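PDB 1WYD: aspartate--tRNA(Asp/Asn) ligase from Sulfolobus tokodaii, which attaches L-aspartate, activated with ATP, to tRNA(Asp) and also to tRNA(Asn), acting as a non-discriminating class II aminoacyl-tRNA synthetase. Local coordinates for residues 199-204 with 228-233; 352-357 with 397-402. All coordinates share one frame; numbering follows the deposited sequence.

Interaction 1 (199-204 with 228-233)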
loop_
_atom_site.group_PDB
_atom_site.type_symbol
_atom_site.label_atom_id
_atom_site.label_comp_id
_atom_site.label_asym_id
_atom_site.label_seq_id
_atom_site.Cartn_x
_atom_site.Cartn_y
_atom_site.Cartn_z
ATOM N N VAL B 199 9.103 -11.352 -12.214
ATOM C CA VAL B 199 10.233 -10.691 -11.595
ATOM C C VAL B 199 10.744 -11.347 -10.339
ATOM O O VAL B 199 11.391 -10.683 -9.586
ATOM C CB VAL B 199 9.995 -9.203 -11.331
ATOM C CG1 VAL B 199 10.042 -8.427 -12.643
ATOM C CG2 VAL B 199 8.708 -8.963 -10.553
ATOM N N GLU B 200 10.404 -12.609 -10.098
ATOM C CA GLU B 200 10.925 -13.397 -8.959
ATOM C C GLU B 200 10.523 -13.005 -7.527
ATOM O O GLU B 200 10.107 -13.864 -6.737
ATOM C CB GLU B 200 12.436 -13.526 -9.026
ATOM C CG GLU B 200 12.889 -14.539 -10.062
ATOM C CD GLU B 200 14.386 -14.748 -10.092
ATOM O OE1 GLU B 200 14.926 -15.434 -9.217
ATOM O OE2 GLU B 200 15.012 -14.223 -11.020
ATOM N N ARG B 201 10.669 -11.737 -7.165
ATOM C CA ARG B 201 10.521 -11.373 -5.749
ATOM C C ARG B 201 9.568 -10.222 -5.546
ATOM O O ARG B 201 9.926 -9.112 -5.851
ATOM C CB ARG B 201 11.903 -11.055 -5.121
ATOM C CG ARG B 201 12.876 -12.243 -5.201
ATOM C CD ARG B 201 14.168 -12.088 -4.320
ATOM N NE ARG B 201 14.873 -13.364 -4.073
ATOM C CZ ARG B 201 16.036 -13.472 -3.393
ATOM N NH1 ARG B 201 16.666 -12.379 -2.936
ATOM N NH2 ARG B 201 16.578 -14.673 -3.194
ATOM N N VAL B 202 8.374 -10.477 -4.987
ATOM C CA VAL B 202 7.330 -9.433 -4.957
ATOM C C VAL B 202 6.603 -9.307 -3.629
ATOM O O VAL B 202 6.336 -10.273 -2.991
ATOM C CB VAL B 202 6.277 -9.715 -6.048
ATOM C CG1 VAL B 202 6.910 -9.606 -7.399
ATOM C CG2 VAL B 202 5.631 -11.102 -5.827
ATOM N N PHE B 203 6.259 -8.115 -3.213
ATOM C CA PHE B 203 5.285 -8.028 -2.129
ATOM C C PHE B 203 4.107 -7.102 -2.473
ATOM O O PHE B 203 4.216 -6.260 -3.362
ATOM C CB PHE B 203 5.895 -7.563 -0.839
ATOM C CG PHE B 203 6.456 -6.166 -0.874
ATOM C CD1 PHE B 203 7.773 -5.907 -1.343
ATOM C CD2 PHE B 203 5.738 -5.115 -0.321
ATOM C CE1 PHE B 203 8.277 -4.603 -1.353
ATOM C CE2 PHE B 203 6.270 -3.846 -0.295
ATOM C CZ PHE B 203 7.560 -3.601 -0.790
ATOM N N GLU B 204 3.034 -7.222 -1.689
ATOM C CA GLU B 204 1.969 -6.256 -1.747
ATOM C C GLU B 204 1.343 -6.084 -0.366
ATOM O O GLU B 204 1.129 -7.044 0.364
ATOM C CB GLU B 204 0.982 -6.712 -2.840
ATOM C CG GLU B 204 -0.467 -6.296 -2.672
ATOM C CD GLU B 204 -1.284 -6.388 -3.956
ATOM O OE1 GLU B 204 -1.194 -7.395 -4.677
ATOM O OE2 GLU B 204 -2.034 -5.462 -4.233
ATOM N N VAL B 228 3.774 -11.784 0.266
ATOM C CA VAL B 228 5.129 -11.945 -0.217
ATOM C C VAL B 228 5.205 -13.227 -0.982
ATOM O O VAL B 228 4.705 -14.242 -0.523
ATOM C CB VAL B 228 6.073 -11.980 0.980
ATOM C CG1 VAL B 228 7.481 -12.430 0.583
ATOM C CG2 VAL B 228 6.066 -10.615 1.659
ATOM N N GLU B 229 5.833 -13.191 -2.145
ATOM C CA GLU B 229 5.918 -14.368 -2.989
ATOM C C GLU B 229 7.339 -14.383 -3.524
ATOM O O GLU B 229 7.835 -13.357 -3.976
ATOM C CB GLU B 229 4.863 -14.317 -4.132
ATOM C CG GLU B 229 4.462 -15.680 -4.714
ATOM C CD GLU B 229 3.799 -16.641 -3.713
ATOM O OE1 GLU B 229 3.825 -17.870 -3.932
ATOM O OE2 GLU B 229 3.211 -16.193 -2.704
ATOM N N MET B 230 8.011 -15.523 -3.429
ATOM C CA MET B 230 9.442 -15.605 -3.696
ATOM C C MET B 230 9.753 -16.782 -4.619
ATOM O O MET B 230 9.549 -17.929 -4.264
ATOM C CB MET B 230 10.212 -15.688 -2.366
ATOM C CG MET B 230 11.706 -15.542 -2.484
ATOM S SD MET B 230 12.668 -15.897 -0.912
ATOM C CE MET B 230 13.941 -14.800 -1.172
ATOM N N ALA B 231 10.189 -16.486 -5.838
ATOM C CA ALA B 231 10.632 -17.543 -6.743
ATOM C C ALA B 231 11.979 -18.140 -6.305
ATOM O O ALA B 231 12.811 -17.442 -5.680
ATOM C CB ALA B 231 10.665 -17.067 -8.191
ATOM N N PHE B 232 12.127 -19.438 -6.607
ATOM C CA PHE B 232 13.283 -20.279 -6.233
ATOM C C PHE B 232 13.464 -20.308 -4.736
ATOM O O PHE B 232 14.535 -20.037 -4.211
ATOM C CB PHE B 232 14.576 -19.865 -6.971
ATOM C CG PHE B 232 14.407 -19.805 -8.464
ATOM C CD1 PHE B 232 14.223 -18.584 -9.108
ATOM C CD2 PHE B 232 14.375 -20.968 -9.217
ATOM C CE1 PHE B 232 14.037 -18.530 -10.499
ATOM C CE2 PHE B 232 14.195 -20.919 -10.602
ATOM C CZ PHE B 232 14.027 -19.701 -11.249
ATOM N N ALA B 233 12.388 -20.664 -4.056
ATOM C CA ALA B 233 12.332 -20.617 -2.623
ATOM C C ALA B 233 11.260 -21.606 -2.303
ATOM O O ALA B 233 10.293 -21.744 -3.094
ATOM C CB ALA B 233 11.923 -19.223 -2.159
HETATM O O HOH W 1 14.573 -15.533 -5.953
HETATM O O HOH W 2 15.272 -17.499 -4.016
#
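Arg201 and Met230 run side by side in the same direction, and the methyl at the end of the methionine sits over one face of the guanidinium, offset toward the rim, with Met230 CE 3.3 Å from Arg201 CZ. Chi2 of -168° and a similarly extended chi3 carry the guanidinium out beneath that methyl. They are a non-hydrogen-bonded pair of two antiparallel strands, as are Phe203 and Val228, where CB of Phe203 meets CG2 of Val228 on the same face of the sheet. Between them Val202 and Glu229 exchange two backbone hydrogen bonds, and their side chains meet on the other face, Val202 CG2 lying 3.7 Å from Glu229 CB. The Glu229 carboxylate leads away to a salt bridge with Arg359, a predicted aspartate-binding residue. Just before strand 201-209 begins, Ala231 N donates to Glu200 O at 2.8 Å, almost straight at 175°. Glu200 brings its carboxylate to the edge of the Phe232 ring, the planes 84° apart and OE1 3.2 Å from CD1. One water accepts from Arg201 NE, a second, in the guanidinium plane, from NH2, and both reach Ala231 O. Arg201 NH1 bonds to Glu151 O. Glu200 OE1 forms a salt bridge with Arg3, and OE2 takes a hydrogen bond from Lys42 N, both of the second subunit. The buried glutamate charge is therefore met largely across the dimer interface, probably tying this end to the partner chain.

Interaction 2 (352-357 with 397-402)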
loop_
_atom_site.group_PDB
_atom_site.type_symbol
_atom_site.label_atom_id
_atom_site.label_comp_id
_atom_site.label_asym_id
_atom_site.label_seq_id
_atom_site.Cartn_x
_atom_site.Cartn_y
_atom_site.Cartn_z
ATOM N N GLU B 352 -3.581 -16.608 14.876
ATOM C CA GLU B 352 -2.849 -16.872 13.634
ATOM C C GLU B 352 -2.486 -15.538 12.994
ATOM O O GLU B 352 -3.322 -14.663 12.826
ATOM C CB GLU B 352 -3.643 -17.757 12.677
ATOM C CG GLU B 352 -2.883 -18.195 11.425
ATOM C CD GLU B 352 -3.816 -18.460 10.241
ATOM O OE1 GLU B 352 -4.642 -19.408 10.314
ATOM O OE2 GLU B 352 -3.725 -17.733 9.226
ATOM N N ILE B 353 -1.227 -15.362 12.671
ATOM C CA ILE B 353 -0.779 -14.055 12.249
ATOM C C ILE B 353 -0.414 -14.127 10.785
ATOM O O ILE B 353 -0.593 -13.162 10.043
ATOM C CB ILE B 353 0.434 -13.658 13.096
ATOM C CG1 ILE B 353 0.027 -13.640 14.560
ATOM C CG2 ILE B 353 1.066 -12.362 12.600
ATOM C CD1 ILE B 353 -0.239 -12.291 15.147
ATOM N N VAL B 354 0.085 -15.288 10.367
ATOM C CA VAL B 354 0.588 -15.466 9.020
ATOM C C VAL B 354 0.231 -16.877 8.597
ATOM O O VAL B 354 0.240 -17.771 9.437
ATOM C CB VAL B 354 2.149 -15.292 8.948
ATOM C CG1 VAL B 354 2.621 -15.278 7.519
ATOM C CG2 VAL B 354 2.617 -14.038 9.635
ATOM N N SER B 355 -0.106 -17.065 7.319
ATOM C CA SER B 355 -0.051 -18.386 6.695
ATOM C C SER B 355 0.756 -18.364 5.386
ATOM O O SER B 355 0.705 -17.384 4.645
ATOM C CB SER B 355 -1.457 -18.947 6.475
ATOM O OG SER B 355 -2.215 -18.080 5.613
ATOM N N GLY B 356 1.537 -19.413 5.126
ATOM C CA GLY B 356 2.166 -19.586 3.829
ATOM C C GLY B 356 2.542 -21.017 3.442
ATOM O O GLY B 356 2.250 -21.975 4.174
ATOM N N SER B 357 3.210 -21.174 2.290
ATOM C CA SER B 357 3.625 -22.507 1.825
ATOM C C SER B 357 4.563 -22.521 0.627
ATOM O O SER B 357 4.914 -21.494 0.073
ATOM C CB SER B 357 2.403 -23.337 1.450
ATOM O OG SER B 357 1.845 -22.859 0.228
ATOM N N PHE B 397 3.829 -16.118 1.495
ATOM C CA PHE B 397 2.961 -16.019 2.662
ATOM C C PHE B 397 2.105 -14.744 2.651
ATOM O O PHE B 397 2.317 -13.810 1.865
ATOM C CB PHE B 397 3.794 -16.058 3.956
ATOM C CG PHE B 397 4.681 -14.847 4.151
ATOM C CD1 PHE B 397 6.066 -14.958 4.004
ATOM C CD2 PHE B 397 4.143 -13.627 4.529
ATOM C CE1 PHE B 397 6.883 -13.859 4.182
ATOM C CE2 PHE B 397 4.926 -12.518 4.691
ATOM C CZ PHE B 397 6.303 -12.622 4.528
ATOM N N GLY B 398 1.136 -14.733 3.552
ATOM C CA GLY B 398 0.286 -13.584 3.785
ATOM C C GLY B 398 0.177 -13.461 5.291
ATOM O O GLY B 398 0.005 -14.482 6.009
ATOM N N MET B 399 0.363 -12.219 5.750
ATOM C CA MET B 399 0.198 -11.821 7.128
ATOM C C MET B 399 -0.894 -10.746 7.211
ATOM O O MET B 399 -0.917 -9.814 6.409
ATOM C CB MET B 399 1.499 -11.242 7.614
ATOM C CG MET B 399 1.418 -10.347 8.834
ATOM S SD MET B 399 3.143 -10.363 9.685
ATOM C CE MET B 399 4.041 -9.390 8.630
ATOM N N GLY B 400 -1.738 -10.845 8.237
ATOM C CA GLY B 400 -2.749 -9.857 8.456
ATOM C C GLY B 400 -2.188 -8.711 9.230
ATOM O O GLY B 400 -1.711 -8.914 10.332
ATOM N N LEU B 401 -2.274 -7.501 8.676
ATOM C CA LEU B 401 -1.812 -6.350 9.378
ATOM C C LEU B 401 -2.435 -6.212 10.772
ATOM O O LEU B 401 -1.721 -6.154 11.787
ATOM C CB LEU B 401 -1.948 -5.091 8.533
ATOM C CG LEU B 401 -1.517 -3.738 9.120
ATOM C CD1 LEU B 401 -0.013 -3.765 9.659
ATOM C CD2 LEU B 401 -1.705 -2.615 8.106
ATOM N N ALA B 402 -3.739 -6.209 10.869
ATOM C CA ALA B 402 -4.303 -5.911 12.161
ATOM C C ALA B 402 -4.071 -7.030 13.193
ATOM O O ALA B 402 -4.004 -6.745 14.395
ATOM C CB ALA B 402 -5.748 -5.563 12.047
#
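Residues 352-357 and 397-400 run antiparallel, their axes 4.6 Å apart at the closest, with Ser355 and Gly398 bonded both ways through their backbones and Gly400 N donating to Ile353 O at 3.2 Å. Val354 shares one face of the pair with Phe397 and Met399. Its CG1, anti to the backbone N (chi1 -172°), approaches the Phe397 ring obliquely, 3.7 Å from CD2, while CG2 packs against Met399 CB at 3.6 Å. Met399 bends at its last torsion, chi3 75°, and its SD lies near both Val354 CG2 and Ile353 CG2. Two strands of the class II synthetase antiparallel sheet meet here, and Ile353 and Val354 together face Leu346 in a classic beta bulge. Helix 235-256 packs on the apolar face, with Leu242 touching both Val354 and Phe397. Cutting Val354 back to alanine removes both CG atoms and is likely to open a gap between the Phe397 ring and Met399, leaving both freer to shift. The CA atoms of Gly356 and Phe397 are 3.8 Å apart, and a CB on the glycine would collide with Phe397 CB. Ser355 points to the opposite face and is predicted to bind aspartate and magnesium. Gly400, at the N-cap position of helix 401-409, belongs with Leu401 to the predicted ATP site.

In the fold
Both contacts belong to one sheet of the catalytic domain: strand 222-231 of interaction 1 lies beside strand 394-400 of interaction 2, and Val228 O probably accepts a hydrogen bond from Phe397 N, 2.9 Å away. Their centres are about 15 Å apart. Both are mostly buried, but the centre of interaction 2 lies about 11 Å from that of the chain, against about 21 Å for interaction 1. Different helices pack on them: 128-150 on Phe203 and Val228, 235-256 on Val354, Phe397 and Met399. Interaction 1 mixes charge, water and second-subunit partners, whereas the side-chain contacts across interaction 2 are apolar, with glycines letting the backbones close up, beside the predicted substrate sites.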